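Local coordinates for protein hemin degrading factor (Pseudomonas aeruginosa, PDB 4IMH) that binds heme in the cytoplasm of Pseudomonas aeruginosa and probably hands it on within the cell for iron release by heme oxygenase, at residues H84-P89 against D287-L292; P72-T77 against K148-E153. One frame throughout, in Å; residues are numbered along the deposited sequence.

Contact 1 (H84-P89 against D287-L292); sequences HERKGP and DPEFNL
Strands 84-87 and 290-292 run antiparallel, their axes 4.8 Å apart at 176°, and Glu85 and Asn291 form the hydrogen-bonded pair between two non-hydrogen-bonded ones, His84 with Leu292 and Arg86 with Phe290. Glu85 N reaches Asn291 O at 2.9 Å, the return bond from Asn291 N to Glu85 O is equally short, and Lys87 N extends the pairing to Glu289 O.

On the face of His84, Arg86 and Phe290, the His84 and Phe290 rings meet obliquely, planes at 51°, with Phe290 CE1 over the middle of the imidazole and 3.4 Å from His84 CE1. Both nitrogens of the imidazole are engaged from the other sheet, ND1 with Gln267 NE2 and NE2 with Val258 O, which fixes the ring's rotation. Phe290 also stacks on His269. Because the two strands come from the N-terminal and C-terminal HemS/ChuX repeats, the pairing makes one continuous sheet out of both halves of the protein, and its buried side packs on strands 256-262 and 265-271.

Arg86 bends at chi2 (54°), laying CD 3.2 Å from Glu289 O and 3.8 Å from Phe290 CB. Its NH1 forms a salt bridge with Asp108 and its NE a hydrogen bond with His269; Glu289 OE1 remains 4.4 Å from Arg86 NH1, beyond a salt bridge. Across the other face, the planes of the Glu85 carboxylate and the Asn291 amide are modestly tilted against each other, with Glu85 OE1 3.9 Å from Asn291 CB. The amide turns its ND2 back to Phe290 O at 2.9 Å, approaching from above the carbonyl plane, while Asn291 OD1 accepts from a water that is weakly linked to Lys87 NZ.

Contact 2 (P72-T77 against K148-E153); sequences PIMALT and KVFLAE
Met74 and Phe150 lie side by side and point the same way from their hydrogen-bonded pair, the thioether folding back so that Met74 CE rests 3.9 Å from Phe150 CD1. Bends at chi2 (-90°) and chi3 (-79°) bring that methyl to the ring. Leu76 adds its CD1 beside Phe150 CE1, at 4.2 Å, so the phenyl borders two apolar side chains of the adjacent strand; Gln133, Ser135 and Gln137 of strand 131-140 touch it as well. Lys148, on this face too, stretches its extended chain away to a salt bridge with Glu41.

Behind the backbone, Ile73 and Val149 meet obliquely: Val149 CG1 sits 3.7 Å from both CB and CG1 of Ile73, and Ile73 CB also lies 3.4 Å from Phe150 O. Tyr90 touches both side chains. Ala75, paired with Val149, presents only a methyl there.

Four backbone bonds hold this register, Met74 and Phe150 exchanging two and Leu76 and Lys148 two, with Phe150 N to Met74 O at 2.8 Å. The N-to-C directions of the two short strands are 150° apart, a twisted pairing in the large antiparallel sheet of this HemS/ChuX protein, where 72-78 lies between 145-151 and 82-87.

In the fold
Contacts 1 and 2 lie side by side in one antiparallel sheet, their centres about 9 Å apart. Strands 145-151, 72-78, 82-87 and 290-295 are consecutive across it, and the hairpin of 72-78 and 82-87 connects the contacts: Arg86 O bonds to Ala75 N and Gly88 O to Ile73 N, while Glu85 packs on Met74 and Leu76. Along the chain the segments alternate, 72-77, 84-89, 148-153 and then 287-292. Contact 2 joins two strands of the N-terminal repeat, whereas contact 1 crosses to the C-terminal one. The side chains of His84 and Ala75 lie about 11 Å and about 12 Å from that of Arg112, a heme-binding residue in this heme-free chain, so both contacts stand back from it.

Contact 1 (H84-P89 against D287-L292)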
# COMPACT_ATOMS: atom_id res chain seq x y z
N HIS A 84 -4.31 0.16 -4.79
CA HIS A 84 -3.34 0.12 -5.86
C HIS A 84 -3.27 -1.33 -6.38
O HIS A 84 -3.00 -2.27 -5.60
CB HIS A 84 -2.03 0.62 -5.27
CG HIS A 84 -0.93 0.94 -6.22
ND1 HIS A 84 -0.35 0.01 -7.07
CD2 HIS A 84 -0.21 2.07 -6.37
CE1 HIS A 84 0.66 0.58 -7.71
NE2 HIS A 84 0.75 1.84 -7.31
N GLU A 85 -3.58 -1.50 -7.66
CA GLU A 85 -3.58 -2.80 -8.31
C GLU A 85 -2.66 -2.74 -9.49
O GLU A 85 -2.89 -1.97 -10.43
CB GLU A 85 -4.98 -3.22 -8.78
CG GLU A 85 -6.00 -3.18 -7.69
CD GLU A 85 -7.41 -3.58 -8.21
OE1 GLU A 85 -7.58 -3.85 -9.42
OE2 GLU A 85 -8.35 -3.56 -7.41
N ARG A 86 -1.66 -3.60 -9.49
CA ARG A 86 -0.65 -3.61 -10.56
C ARG A 86 -0.44 -5.01 -11.10
O ARG A 86 -0.30 -5.93 -10.33
CB ARG A 86 0.68 -3.03 -10.02
CG ARG A 86 1.70 -2.55 -11.05
CD ARG A 86 1.11 -1.56 -12.02
NE ARG A 86 2.12 -0.89 -12.82
CZ ARG A 86 2.71 -1.39 -13.89
NH1 ARG A 86 2.50 -2.61 -14.29
NH2 ARG A 86 3.62 -0.66 -14.52
N LYS A 87 -0.38 -5.14 -12.41
CA LYS A 87 -0.20 -6.40 -13.07
C LYS A 87 1.23 -6.58 -13.50
O LYS A 87 1.89 -5.62 -13.96
CB LYS A 87 -1.14 -6.52 -14.28
CG LYS A 87 -2.60 -6.42 -13.87
CD LYS A 87 -3.54 -6.63 -15.02
CE LYS A 87 -4.99 -6.44 -14.57
NZ LYS A 87 -5.96 -6.72 -15.67
N GLY A 88 1.68 -7.82 -13.39
CA GLY A 88 3.01 -8.20 -13.81
C GLY A 88 3.46 -9.44 -13.08
O GLY A 88 2.77 -9.95 -12.17
N PRO A 89 4.60 -9.98 -13.48
CA PRO A 89 5.18 -11.10 -12.76
C PRO A 89 5.75 -10.67 -11.39
O PRO A 89 6.21 -9.51 -11.23
CB PRO A 89 6.27 -11.58 -13.71
CG PRO A 89 6.66 -10.35 -14.50
CD PRO A 89 5.41 -9.57 -14.65
N ASP A 287 -6.16 1.82 -16.27
CA ASP A 287 -5.29 1.44 -17.37
C ASP A 287 -5.08 -0.08 -17.42
O ASP A 287 -5.30 -0.81 -16.44
CB ASP A 287 -3.95 2.17 -17.25
CG ASP A 287 -4.08 3.66 -17.46
OD1 ASP A 287 -5.10 4.09 -18.01
OD2 ASP A 287 -3.15 4.42 -17.09
N PRO A 288 -4.60 -0.57 -18.57
CA PRO A 288 -4.52 -2.02 -18.76
C PRO A 288 -3.66 -2.73 -17.70
O PRO A 288 -4.03 -3.84 -17.31
CB PRO A 288 -3.92 -2.14 -20.17
CG PRO A 288 -4.39 -0.89 -20.86
CD PRO A 288 -4.33 0.18 -19.82
N GLU A 289 -2.58 -2.10 -17.21
CA GLU A 289 -1.68 -2.78 -16.25
C GLU A 289 -1.74 -2.25 -14.81
O GLU A 289 -1.12 -2.81 -13.90
CB GLU A 289 -0.23 -2.70 -16.75
CG GLU A 289 0.04 -3.60 -17.98
CD GLU A 289 0.02 -5.11 -17.66
OE1 GLU A 289 0.99 -5.63 -17.04
OE2 GLU A 289 -0.98 -5.76 -18.04
N PHE A 290 -2.51 -1.19 -14.61
CA PHE A 290 -2.54 -0.43 -13.37
C PHE A 290 -3.96 0.10 -13.14
O PHE A 290 -4.52 0.76 -14.02
CB PHE A 290 -1.53 0.74 -13.46
CG PHE A 290 -1.54 1.70 -12.27
CD1 PHE A 290 -1.54 1.23 -10.98
CD2 PHE A 290 -1.47 3.08 -12.48
CE1 PHE A 290 -1.51 2.10 -9.87
CE2 PHE A 290 -1.46 3.97 -11.39
CZ PHE A 290 -1.45 3.49 -10.07
N ASN A 291 -4.52 -0.19 -11.97
CA ASN A 291 -5.75 0.42 -11.54
C ASN A 291 -5.46 1.09 -10.20
O ASN A 291 -4.81 0.52 -9.34
CB ASN A 291 -6.88 -0.60 -11.37
CG ASN A 291 -7.56 -1.06 -12.70
OD1 ASN A 291 -8.57 -1.76 -12.63
ND2 ASN A 291 -7.03 -0.68 -13.87
N LEU A 292 -5.99 2.29 -10.02
CA LEU A 292 -5.90 3.02 -8.78
C LEU A 292 -7.34 3.46 -8.44
O LEU A 292 -8.00 4.02 -9.28
CB LEU A 292 -4.99 4.23 -8.93
CG LEU A 292 -4.71 5.08 -7.68
CD1 LEU A 292 -3.73 4.36 -6.80
CD2 LEU A 292 -4.13 6.48 -8.04
O HOH W 1 -7.93 -4.29 -14.38

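Contact 2 (P72-T77 against K148-E153)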
# COMPACT_ATOMS: atom_id res chain seq x y z
N PRO A 72 2.47 -13.90 -14.70
CA PRO A 72 1.79 -12.62 -14.43
C PRO A 72 0.63 -12.74 -13.45
O PRO A 72 -0.20 -13.65 -13.57
CB PRO A 72 1.30 -12.18 -15.81
CG PRO A 72 2.24 -12.87 -16.78
CD PRO A 72 2.53 -14.20 -16.14
N ILE A 73 0.62 -11.85 -12.47
CA ILE A 73 -0.40 -11.80 -11.43
C ILE A 73 -0.89 -10.36 -11.30
O ILE A 73 -0.50 -9.48 -12.06
CB ILE A 73 0.13 -12.35 -10.06
CG1 ILE A 73 1.51 -11.78 -9.67
CG2 ILE A 73 0.29 -13.90 -10.13
CD1 ILE A 73 1.53 -10.30 -9.25
N MET A 74 -1.81 -10.15 -10.37
CA MET A 74 -2.19 -8.82 -9.95
C MET A 74 -1.90 -8.69 -8.46
O MET A 74 -2.31 -9.53 -7.64
CB MET A 74 -3.67 -8.56 -10.24
CG MET A 74 -4.05 -7.13 -9.97
SD MET A 74 -4.60 -6.84 -8.30
CE MET A 74 -6.30 -7.48 -8.45
N ALA A 75 -1.09 -7.69 -8.14
CA ALA A 75 -0.71 -7.37 -6.78
C ALA A 75 -1.59 -6.22 -6.32
O ALA A 75 -1.74 -5.21 -7.03
CB ALA A 75 0.74 -7.01 -6.69
N LEU A 76 -2.17 -6.38 -5.15
CA LEU A 76 -3.09 -5.41 -4.55
C LEU A 76 -2.61 -5.01 -3.16
O LEU A 76 -2.50 -5.86 -2.26
CB LEU A 76 -4.51 -5.96 -4.47
CG LEU A 76 -5.64 -4.97 -4.15
CD1 LEU A 76 -6.92 -5.51 -4.68
CD2 LEU A 76 -5.79 -4.65 -2.65
N THR A 77 -2.34 -3.71 -3.01
CA THR A 77 -1.97 -3.10 -1.73
C THR A 77 -2.83 -1.91 -1.54
O THR A 77 -3.07 -1.18 -2.48
CB THR A 77 -0.48 -2.71 -1.73
OG1 THR A 77 0.32 -3.83 -2.08
CG2 THR A 77 -0.03 -2.11 -0.43
N LYS A 148 -2.02 -8.55 -1.08
CA LYS A 148 -2.70 -9.67 -1.74
C LYS A 148 -2.18 -9.84 -3.16
O LYS A 148 -1.86 -8.87 -3.84
CB LYS A 148 -4.22 -9.45 -1.75
CG LYS A 148 -4.85 -9.31 -0.41
CD LYS A 148 -6.33 -8.94 -0.51
CE LYS A 148 -6.99 -8.85 0.86
NZ LYS A 148 -8.40 -8.43 0.70
N VAL A 149 -2.02 -11.08 -3.58
CA VAL A 149 -1.65 -11.42 -4.91
C VAL A 149 -2.74 -12.34 -5.53
O VAL A 149 -3.01 -13.41 -5.01
CB VAL A 149 -0.30 -12.12 -4.93
CG1 VAL A 149 0.06 -12.61 -6.34
CG2 VAL A 149 0.77 -11.20 -4.40
N PHE A 150 -3.32 -11.91 -6.65
CA PHE A 150 -4.37 -12.64 -7.33
C PHE A 150 -3.85 -13.21 -8.62
O PHE A 150 -3.17 -12.52 -9.40
CB PHE A 150 -5.57 -11.75 -7.62
CG PHE A 150 -6.29 -11.31 -6.40
CD1 PHE A 150 -5.89 -10.18 -5.73
CD2 PHE A 150 -7.42 -11.96 -5.98
CE1 PHE A 150 -6.58 -9.74 -4.62
CE2 PHE A 150 -8.08 -11.57 -4.83
CZ PHE A 150 -7.67 -10.46 -4.16
N LEU A 151 -4.17 -14.47 -8.86
CA LEU A 151 -3.87 -15.05 -10.15
C LEU A 151 -4.87 -14.43 -11.13
O LEU A 151 -5.96 -14.00 -10.75
CB LEU A 151 -4.00 -16.57 -10.14
CG LEU A 151 -2.78 -17.31 -9.62
CD1 LEU A 151 -2.54 -17.04 -8.15
CD2 LEU A 151 -2.94 -18.82 -9.89
N ALA A 152 -4.48 -14.38 -12.38
CA ALA A 152 -5.34 -13.83 -13.40
C ALA A 152 -5.21 -14.69 -14.63
O ALA A 152 -4.62 -15.78 -14.58
CB ALA A 152 -4.97 -12.39 -13.70
N GLU A 153 -5.76 -14.20 -15.73
CA GLU A 153 -5.90 -14.99 -16.95
C GLU A 153 -4.56 -15.59 -17.38
O GLU A 153 -4.46 -16.77 -17.71
CB GLU A 153 -6.50 -14.12 -18.07
CG GLU A 153 -6.88 -14.92 -19.30
CD GLU A 153 -7.74 -16.12 -18.93
OE1 GLU A 153 -8.78 -15.91 -18.26
OE2 GLU A 153 -7.36 -17.26 -19.27